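Local coordinates for protein C2 toxin component I (Clostridium botulinum, PDB 2J3X) that modifies actin by ADP-ribosylation as the enzymatic component of a binary toxin, probably relying on a separate binding component to enter cells, at residues A[113-118]-A[159-164]; A[144-149]-A[184-189]; A[251-256]-A[379-384]. The protein carries 2 engineered substitutions. All coordinates share one frame; numbering follows the deposited sequence. Where two conformers were deposited one is given.

Contact 1 (A[113-118]-A[159-164]). With SO4 (sulfate ion), chain O.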
loop_
_atom_site.group_PDB
_atom_site.type_symbol
_atom_site.label_atom_id
_atom_site.label_comp_id
_atom_site.label_asym_id
_atom_site.label_seq_id
_atom_site.Cartn_x
_atom_site.Cartn_y
_atom_site.Cartn_z
ATOM N N PHE A 113 2.733 18.423 -5.508
ATOM C CA PHE A 113 2.793 19.885 -5.711
ATOM C C PHE A 113 3.535 20.484 -4.540
ATOM O O PHE A 113 3.707 19.835 -3.506
ATOM C CB PHE A 113 1.399 20.525 -5.820
ATOM C CG PHE A 113 0.463 20.135 -4.701
ATOM C CD1 PHE A 113 0.413 20.847 -3.512
ATOM C CD2 PHE A 113 -0.373 19.037 -4.860
ATOM C CE1 PHE A 113 -0.470 20.433 -2.498
ATOM C CE2 PHE A 113 -1.243 18.643 -3.857
ATOM C CZ PHE A 113 -1.315 19.348 -2.697
ATOM N N SER A 114 3.950 21.739 -4.680
ATOM C CA SER A 114 4.817 22.346 -3.671
ATOM C C SER A 114 3.980 22.911 -2.528
ATOM O O SER A 114 2.789 23.252 -2.692
ATOM C CB SER A 114 5.640 23.497 -4.278
ATOM O OG SER A 114 4.760 24.363 -4.986
ATOM N N ILE A 115 4.618 22.959 -1.358
ATOM C CA ILE A 115 3.910 23.324 -0.152
ATOM C C ILE A 115 4.315 24.722 0.351
ATOM O O ILE A 115 3.439 25.548 0.668
ATOM C CB ILE A 115 4.201 22.245 0.938
ATOM C CG1 ILE A 115 3.590 20.885 0.573
ATOM C CG2 ILE A 115 3.762 22.765 2.299
ATOM C CD1 ILE A 115 2.172 20.955 0.328
ATOM N N ARG A 116 5.611 24.986 0.395
ATOM C CA ARG A 116 6.096 26.322 0.808
ATOM C C ARG A 116 6.194 27.175 -0.452
ATOM O O ARG A 116 7.250 27.210 -1.080
ATOM C CB ARG A 116 7.441 26.193 1.449
ATOM C CG ARG A 116 7.376 25.477 2.846
ATOM C CD ARG A 116 8.777 25.205 3.322
ATOM N NE ARG A 116 8.801 24.680 4.706
ATOM C CZ ARG A 116 9.754 23.890 5.177
ATOM N NH1 ARG A 116 10.756 23.481 4.367
ATOM N NH2 ARG A 116 9.710 23.470 6.451
ATOM N N ASP A 117 5.124 27.890 -0.767
ATOM C CA ASP A 117 5.021 28.582 -2.094
ATOM C C ASP A 117 5.335 30.060 -2.054
ATOM O O ASP A 117 5.389 30.722 -3.120
ATOM C CB ASP A 117 3.616 28.551 -2.670
ATOM C CG ASP A 117 3.187 27.209 -3.148
ATOM O OD1 ASP A 117 4.006 26.289 -3.178
ATOM O OD2 ASP A 117 2.001 27.110 -3.573
ATOM N N VAL A 118 5.512 30.624 -0.872
ATOM C CA VAL A 118 5.525 32.082 -0.815
ATOM C C VAL A 118 6.656 32.574 0.093
ATOM O O VAL A 118 7.190 31.803 0.869
ATOM C CB VAL A 118 4.132 32.685 -0.453
ATOM C CG1 VAL A 118 3.068 32.244 -1.438
ATOM C CG2 VAL A 118 3.744 32.330 0.969
ATOM N N SER A 159 13.779 20.249 5.871
ATOM C CA SER A 159 13.570 20.384 4.433
ATOM C C SER A 159 12.235 19.783 3.953
ATOM O O SER A 159 11.873 19.980 2.783
ATOM C CB SER A 159 14.740 19.777 3.650
ATOM O OG SER A 159 14.642 18.337 3.655
ATOM N N VAL A 160 11.544 19.018 4.819
ATOM C CA VAL A 160 10.304 18.301 4.450
ATOM C C VAL A 160 9.173 19.143 5.061
ATOM O O VAL A 160 9.157 19.333 6.270
ATOM C CB VAL A 160 10.306 16.874 5.011
ATOM C CG1 VAL A 160 8.939 16.172 4.753
ATOM C CG2 VAL A 160 11.485 16.022 4.376
ATOM N N PRO A 161 8.302 19.742 4.224
ATOM C CA PRO A 161 7.367 20.767 4.678
ATOM C C PRO A 161 6.075 20.245 5.323
ATOM O O PRO A 161 5.205 21.035 5.611
ATOM C CB PRO A 161 7.061 21.541 3.398
ATOM C CG PRO A 161 7.127 20.461 2.332
ATOM C CD PRO A 161 8.316 19.641 2.724
ATOM N N VAL A 162 5.969 18.930 5.505
ATOM C CA VAL A 162 4.847 18.356 6.288
ATOM C C VAL A 162 5.379 17.553 7.457
ATOM O O VAL A 162 6.487 16.961 7.395
ATOM C CB VAL A 162 3.904 17.463 5.421
ATOM C CG1 VAL A 162 3.456 18.284 4.196
ATOM C CG2 VAL A 162 4.603 16.151 5.054
ATOM N N ILE A 163 4.581 17.506 8.519
ATOM C CA ILE A 163 4.917 16.731 9.739
ATOM C C ILE A 163 3.652 15.934 10.004
ATOM O O ILE A 163 2.584 16.495 10.011
ATOM C CB ILE A 163 5.245 17.651 10.944
ATOM C CG1 ILE A 163 6.551 18.441 10.726
ATOM C CG2 ILE A 163 5.448 16.836 12.225
ATOM C CD1 ILE A 163 6.598 19.632 11.648
ATOM N N VAL A 164 3.768 14.612 10.196
ATOM C CA VAL A 164 2.634 13.808 10.509
ATOM C C VAL A 164 2.744 13.266 11.913
ATOM O O VAL A 164 3.646 12.496 12.187
ATOM C CB VAL A 164 2.543 12.615 9.481
ATOM C CG1 VAL A 164 1.276 11.774 9.723
ATOM C CG2 VAL A 164 2.537 13.193 8.031
HETATM S S SO4 O . 8.128 22.573 -1.249
HETATM O O1 SO4 O . 9.267 21.943 -0.628
HETATM O O2 SO4 O . 7.004 21.631 -1.186
HETATM O O3 SO4 O . 7.742 23.821 -0.608
HETATM O O4 SO4 O . 8.390 22.916 -2.685
HETATM O O HOH W 1 10.714 22.745 1.576
#
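Pro-161 takes the side chains of both Ile-115 and Arg-116. The apolar part comes first. Ile-115 CG2, set anti to the backbone N, meets Pro-161 CB at 3.7 Å, the two side chains crossing at about a right angle. Its CG1 just grazes Val-162 CG1, and beyond these two residues Ile-209 and Val-132 continue the apolar packing round Ile-115.

Arg-116 adds a flat group over a hydrocarbon. Its chain is extended from CG to NE, and the guanidinium plane comes to lie 3.9 Å from Pro-161 CA, with NE 3.8 Å from Pro-161 CB. Its polar edge is fixed by residues outside the two segments: NE donates to the carbonyl of Asp-207 and NH1 to that of Glu-158, while Tyr-208 makes a cation-pi contact with the group.

No hydrogen bond passes directly between the segments; the polar link runs through a sulfate, probably from the crystallisation liquor, and one water. Two successive amides grip the ion: Ile-115 N donates to O2 at 2.7 Å, and Arg-116 N to O3 at 2.6 Å. The water accepts from Arg-116 NH1 at 2.9 Å and donates to both Ser-159 O and sulfate O1, so the anion is tied to both segments. Within its own loop, Ser-114 OG donates to Asp-117 OD1 at 2.7 Å on the syn side of the carboxylate, 28° out of its plane.

Asp-117 and Val-118 then face Asp-123 together in a classic beta bulge. The loop between strand 98-102 and helix 126-136 thus packs against the residues leading into strand 162-168, in the mixed sheet of the N-terminal ADP-ribosyltransferase-like fold.

Contact 2 (A[144-149]-A[184-189])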
loop_
_atom_site.group_PDB
_atom_site.type_symbol
_atom_site.label_atom_id
_atom_site.label_comp_id
_atom_site.label_asym_id
_atom_site.label_seq_id
_atom_site.Cartn_x
_atom_site.Cartn_y
_atom_site.Cartn_z
ATOM N N PHE A 144 4.260 0.634 3.480
ATOM C CA PHE A 144 4.529 -0.783 3.232
ATOM C C PHE A 144 5.669 -1.344 4.062
ATOM O O PHE A 144 5.600 -2.512 4.484
ATOM C CB PHE A 144 4.798 -0.997 1.728
ATOM C CG PHE A 144 3.683 -0.525 0.869
ATOM C CD1 PHE A 144 2.409 -1.149 0.892
ATOM C CD2 PHE A 144 3.893 0.561 0.004
ATOM C CE1 PHE A 144 1.366 -0.683 0.025
ATOM C CE2 PHE A 144 2.873 1.032 -0.845
ATOM C CZ PHE A 144 1.606 0.419 -0.820
ATOM N N SER A 145 6.667 -0.521 4.362
ATOM C CA SER A 145 7.835 -0.961 5.121
ATOM C C SER A 145 7.494 -0.822 6.604
ATOM O O SER A 145 6.377 -0.459 6.944
ATOM C CB SER A 145 9.067 -0.097 4.814
ATOM O OG SER A 145 8.808 1.272 5.194
ATOM N N PHE A 146 8.456 -1.157 7.460
ATOM C CA PHE A 146 8.348 -0.797 8.880
ATOM C C PHE A 146 8.139 0.710 8.936
ATOM O O PHE A 146 8.664 1.447 8.073
ATOM C CB PHE A 146 9.656 -1.125 9.570
ATOM C CG PHE A 146 10.017 -2.568 9.438
ATOM C CD1 PHE A 146 9.284 -3.556 10.141
ATOM C CD2 PHE A 146 11.029 -2.942 8.553
ATOM C CE1 PHE A 146 9.614 -4.939 10.018
ATOM C CE2 PHE A 146 11.377 -4.315 8.419
ATOM C CZ PHE A 146 10.686 -5.300 9.143
ATOM N N ILE A 147 7.419 1.157 9.949
ATOM C CA ILE A 147 7.151 2.573 10.141
ATOM C C ILE A 147 7.944 3.034 11.367
ATOM O O ILE A 147 8.155 2.248 12.320
ATOM C CB ILE A 147 5.615 2.804 10.223
ATOM C CG1 ILE A 147 5.229 4.267 10.081
ATOM C CG2 ILE A 147 5.036 2.168 11.489
ATOM C CD1 ILE A 147 3.688 4.481 10.094
ATOM N N SER A 148 8.487 4.252 11.306
ATOM C CA SER A 148 9.296 4.784 12.411
ATOM C C SER A 148 8.498 5.883 13.071
ATOM O O SER A 148 7.827 6.640 12.381
ATOM C CB SER A 148 10.586 5.375 11.876
ATOM O OG SER A 148 11.423 4.362 11.303
ATOM N N LEU A 149 8.539 5.972 14.398
ATOM C CA LEU A 149 7.840 7.044 15.108
ATOM C C LEU A 149 8.888 7.880 15.837
ATOM O O LEU A 149 9.428 7.409 16.866
ATOM C CB LEU A 149 6.861 6.459 16.118
ATOM C CG LEU A 149 6.012 7.531 16.826
ATOM C CD1 LEU A 149 4.735 7.990 16.059
ATOM C CD2 LEU A 149 5.577 7.029 18.246
ATOM N N SER A 184 13.582 6.880 18.172
ATOM C CA SER A 184 12.376 6.483 17.432
ATOM C C SER A 184 11.878 5.111 17.852
ATOM O O SER A 184 12.657 4.230 18.268
ATOM C CB SER A 184 12.634 6.441 15.900
ATOM O OG SER A 184 13.098 7.685 15.429
ATOM N N LEU A 185 10.587 4.922 17.754
ATOM C CA LEU A 185 10.067 3.537 17.816
ATOM C C LEU A 185 10.107 2.977 16.395
ATOM O O LEU A 185 10.025 3.722 15.425
ATOM C CB LEU A 185 8.630 3.458 18.301
ATOM C CG LEU A 185 8.249 4.216 19.597
ATOM C CD1 LEU A 185 6.868 3.911 20.049
ATOM C CD2 LEU A 185 9.288 3.878 20.708
ATOM N N LEU A 186 10.184 1.660 16.306
ATOM C CA LEU A 186 10.058 0.971 15.037
ATOM C C LEU A 186 8.797 0.138 15.181
ATOM O O LEU A 186 8.654 -0.599 16.169
ATOM C CB LEU A 186 11.288 0.057 14.832
ATOM C CG LEU A 186 11.275 -0.566 13.419
ATOM C CD1 LEU A 186 11.416 0.501 12.349
ATOM C CD2 LEU A 186 12.398 -1.583 13.329
ATOM N N LEU A 187 7.882 0.225 14.217
ATOM C CA LEU A 187 6.644 -0.563 14.296
ATOM C C LEU A 187 6.544 -1.468 13.052
ATOM O O LEU A 187 7.304 -1.276 12.098
ATOM C CB LEU A 187 5.393 0.333 14.398
ATOM C CG LEU A 187 5.478 1.520 15.349
ATOM C CD1 LEU A 187 4.181 2.325 15.164
ATOM C CD2 LEU A 187 5.593 1.044 16.783
ATOM N N ASN A 188 5.637 -2.444 13.103
ATOM C CA ASN A 188 5.471 -3.452 12.062
ATOM C C ASN A 188 5.223 -2.814 10.695
ATOM O O ASN A 188 4.742 -1.658 10.562
ATOM C CB ASN A 188 4.241 -4.306 12.412
ATOM C CG ASN A 188 4.523 -5.287 13.528
ATOM O OD1 ASN A 188 5.679 -5.635 13.750
ATOM N ND2 ASN A 188 3.479 -5.822 14.134
ATOM N N GLN A 189 5.480 -3.610 9.662
ATOM C CA GLN A 189 5.154 -3.228 8.314
ATOM C C GLN A 189 3.629 -3.126 8.154
ATOM O O GLN A 189 2.847 -3.811 8.853
ATOM C CB GLN A 189 5.564 -4.381 7.385
ATOM C CG GLN A 189 7.075 -4.627 7.298
ATOM C CD GLN A 189 7.400 -5.489 6.083
ATOM O OE1 GLN A 189 7.999 -6.536 6.239
ATOM N NE2 GLN A 189 7.000 -5.042 4.856
HETATM O O HOH W 2 3.898 0.243 8.723
HETATM O O HOH W 3 12.356 3.639 13.941
#
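Gln-189 reaches back to Phe-144 and lays its own chain over Phe-146 on the way. NE2 donates to Phe-144 O at 2.9 Å in an almost straight bond (176°) that lies in the amide plane, while CG sits over one face of the Phe-146 ring, 3.7 Å from CE1, as a CH-pi contact. Leu-187 O lies at the edge of that ring, near its plane, and Leu-186 CD1 touches Phe-146 CB.

Further along, the backbones pair directly. Ile-147 with Leu-187 and Leu-149 with Leu-185 are hydrogen-bonded antiparallel pairs, with Ser-148 opposite Leu-186 as the non-hydrogen-bonded pair between them. The side chains of the two bonded pairs share a face. Ile-147 CG2, placed between its backbone N and carbonyl carbon (CG1 at chi1 -166°), presses on Leu-187 CB at a tight 3.5 Å; Leu-149 and Leu-185 run side by side. Strands 147-150 and 183-187 are neighbours in the large sheet of the N-terminal ADP-ribosyltransferase-like half, with 98-102 on the other flank of 147-150.

A water joins Ser-148 OG, 2.9 Å away, to Leu-185 O, to which it donates. Outside the pair, Lys-50 of helix 47-59 holds the same hydroxyl. Arg-86 binds Gln-189 OE1 and Ser-57 O takes a second bond from NE2, which pins the amide's rotation, while Ile-85 and Leu-89 of helix 77-90 pack on Phe-146.

Contact 3 (A[251-256]-A[379-384])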
loop_
_atom_site.group_PDB
_atom_site.type_symbol
_atom_site.label_atom_id
_atom_site.label_comp_id
_atom_site.label_asym_id
_atom_site.label_seq_id
_atom_site.Cartn_x
_atom_site.Cartn_y
_atom_site.Cartn_z
ATOM N N GLY A 251 -20.365 -18.988 -17.832
ATOM C CA GLY A 251 -20.061 -18.744 -19.256
ATOM C C GLY A 251 -18.973 -17.698 -19.356
ATOM O O GLY A 251 -18.031 -17.836 -20.135
ATOM N N TYR A 252 -19.100 -16.639 -18.539
ATOM C CA TYR A 252 -18.106 -15.581 -18.555
ATOM C C TYR A 252 -16.758 -16.067 -18.064
ATOM O O TYR A 252 -15.697 -15.677 -18.586
ATOM C CB TYR A 252 -18.603 -14.386 -17.744
ATOM C CG TYR A 252 -17.600 -13.261 -17.806
ATOM C CD1 TYR A 252 -17.512 -12.433 -18.954
ATOM C CD2 TYR A 252 -16.673 -13.082 -16.779
ATOM C CE1 TYR A 252 -16.539 -11.416 -19.027
ATOM C CE2 TYR A 252 -15.705 -12.069 -16.839
ATOM C CZ TYR A 252 -15.661 -11.238 -17.978
ATOM O OH TYR A 252 -14.746 -10.247 -18.063
ATOM N N LEU A 253 -16.762 -16.940 -17.058
ATOM C CA LEU A 253 -15.511 -17.410 -16.499
ATOM C C LEU A 253 -14.811 -18.390 -17.430
ATOM O O LEU A 253 -13.601 -18.506 -17.369
ATOM C CB LEU A 253 -15.732 -18.104 -15.153
ATOM C CG LEU A 253 -16.123 -17.160 -13.994
ATOM C CD1 LEU A 253 -16.571 -17.996 -12.762
ATOM C CD2 LEU A 253 -14.999 -16.127 -13.690
ATOM N N HIS A 254 -15.571 -19.062 -18.288
ATOM C CA HIS A 254 -15.007 -20.165 -19.090
ATOM C C HIS A 254 -14.917 -19.974 -20.587
ATOM O O HIS A 254 -13.913 -20.409 -21.176
ATOM C CB HIS A 254 -15.730 -21.487 -18.792
ATOM C CG HIS A 254 -15.422 -22.016 -17.431
ATOM N ND1 HIS A 254 -16.341 -22.017 -16.403
ATOM C CD2 HIS A 254 -14.262 -22.472 -16.903
ATOM C CE1 HIS A 254 -15.777 -22.511 -15.318
ATOM N NE2 HIS A 254 -14.511 -22.774 -15.588
ATOM N N SER A 255 -15.935 -19.378 -21.206
ATOM C CA SER A 255 -16.031 -19.451 -22.673
ATOM C C SER A 255 -16.397 -18.178 -23.407
ATOM O O SER A 255 -15.942 -17.985 -24.538
ATOM C CB SER A 255 -17.025 -20.547 -23.105
ATOM O OG SER A 255 -18.179 -20.566 -22.271
ATOM N N ASP A 256 -17.260 -17.357 -22.812
ATOM C CA ASP A 256 -17.810 -16.119 -23.344
ATOM C C ASP A 256 -16.993 -14.859 -23.042
ATOM O O ASP A 256 -17.401 -13.762 -23.417
ATOM C CB ASP A 256 -19.144 -15.867 -22.638
ATOM C CG ASP A 256 -20.309 -16.518 -23.316
ATOM O OD1 ASP A 256 -20.168 -17.646 -23.831
ATOM O OD2 ASP A 256 -21.388 -15.894 -23.305
ATOM N N TYR A 379 -15.483 -18.051 -5.602
ATOM C CA TYR A 379 -15.285 -19.166 -4.663
ATOM C C TYR A 379 -16.364 -20.191 -4.959
ATOM O O TYR A 379 -17.523 -19.818 -5.101
ATOM C CB TYR A 379 -15.379 -18.697 -3.201
ATOM C CG TYR A 379 -15.012 -19.810 -2.235
ATOM C CD1 TYR A 379 -13.702 -20.068 -1.927
ATOM C CD2 TYR A 379 -16.005 -20.621 -1.640
ATOM C CE1 TYR A 379 -13.331 -21.132 -1.091
ATOM C CE2 TYR A 379 -15.638 -21.702 -0.780
ATOM C CZ TYR A 379 -14.304 -21.940 -0.517
ATOM O OH TYR A 379 -13.906 -22.986 0.324
ATOM N N GLY A 380 -15.972 -21.472 -5.045
ATOM C CA GLY A 380 -16.996 -22.525 -5.267
ATOM C C GLY A 380 -17.019 -22.959 -6.729
ATOM O O GLY A 380 -17.783 -23.871 -7.101
ATOM N N PHE A 381 -16.184 -22.328 -7.547
ATOM C CA PHE A 381 -16.159 -22.566 -9.004
ATOM C C PHE A 381 -14.994 -23.483 -9.417
ATOM O O PHE A 381 -13.817 -23.172 -9.146
ATOM C CB PHE A 381 -16.037 -21.224 -9.730
ATOM C CG PHE A 381 -17.232 -20.350 -9.571
ATOM C CD1 PHE A 381 -17.340 -19.478 -8.483
ATOM C CD2 PHE A 381 -18.288 -20.409 -10.492
ATOM C CE1 PHE A 381 -18.496 -18.648 -8.328
ATOM C CE2 PHE A 381 -19.404 -19.600 -10.341
ATOM C CZ PHE A 381 -19.510 -18.724 -9.269
ATOM N N SER A 382 -15.312 -24.620 -10.055
ATOM C CA SER A 382 -14.265 -25.557 -10.537
ATOM C C SER A 382 -13.236 -24.821 -11.404
ATOM O O SER A 382 -13.603 -24.021 -12.258
ATOM C CB SER A 382 -14.928 -26.677 -11.396
ATOM O OG SER A 382 -16.005 -27.257 -10.695
ATOM N N GLY A 383 -11.960 -25.038 -11.146
ATOM C CA GLY A 383 -10.909 -24.508 -12.008
ATOM C C GLY A 383 -10.341 -23.183 -11.521
ATOM O O GLY A 383 -9.436 -22.649 -12.127
ATOM N N PHE A 384 -10.890 -22.680 -10.420
ATOM C CA PHE A 384 -10.561 -21.340 -9.860
ATOM C C PHE A 384 -10.007 -21.313 -8.462
ATOM O O PHE A 384 -9.872 -20.223 -7.903
ATOM C CB PHE A 384 -11.773 -20.419 -9.928
ATOM C CG PHE A 384 -11.911 -19.812 -11.239
ATOM C CD1 PHE A 384 -12.520 -20.516 -12.283
ATOM C CD2 PHE A 384 -11.336 -18.587 -11.499
ATOM C CE1 PHE A 384 -12.579 -19.992 -13.555
ATOM C CE2 PHE A 384 -11.417 -18.046 -12.784
ATOM C CZ PHE A 384 -12.033 -18.766 -13.807
#
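Leu-253 forks between two phenylalanines, and this is the close-packed part of the contact. Its CD1 sits over one face of the Phe-381 ring, 3.7 Å from CD2, in a CH-pi contact displaced toward the rim. The other branch, CD2, reaches Phe-384 CZ at 4.0 Å. CB points toward the loop, and a chi1 of -71°, with CG anti to the carbonyl carbon, then places the fork so that each branch meets its own ring. Leu-246 and Leu-249 from the same helix also pack on Phe-381, and Ile-378 closes on both Leu-253 and Phe-384.

His-254, at the exposed side, is held far more loosely. Phe-384 turns an edge toward the imidazole face in an offset edge-to-face pair, planes 76° apart and centroids 5.9 Å apart. Ser-382 O lies near the plane of the imidazole, 3.7 Å from NE2, and no hydrogen bond crosses between the segments. Here the helix is ending: Gly-251 O accepts from both Ser-255 N and Asp-256 N, which arrive from opposite faces of its carbonyl plane.

The loop side is shaped by a type II beta turn from Phe-381 to Phe-384, closed by Phe-384 N to Phe-381 O at 3.2 Å, with Gly-383 at positive phi. Leading into strand 389-392, with Phe-384 touching Glu-389, this segment probably corresponds to the ARTT loop of actin-modifying ADP-ribosyltransferases, which in relatives takes part in substrate recognition.

Contacts 1 and 2 belong to the same mixed sheet in the N-terminal half, and their segments alternate along the chain; their centres are about 23 Å apart and they do not touch. Contact 2 is the core one, strand against strand, with a buried apolar face, and of the three it alone has direct hydrogen bonds between its segments. Contact 1 lies nearer the surface, where a loop meets the start of a strand and an ion and a water do the polar bridging. Contact 3 sits in the C-terminal half, its centre about 50 Å from that of contact 1 and about 41 Å from that of contact 2. It joins a helix end to a loop by apolar and aromatic packing.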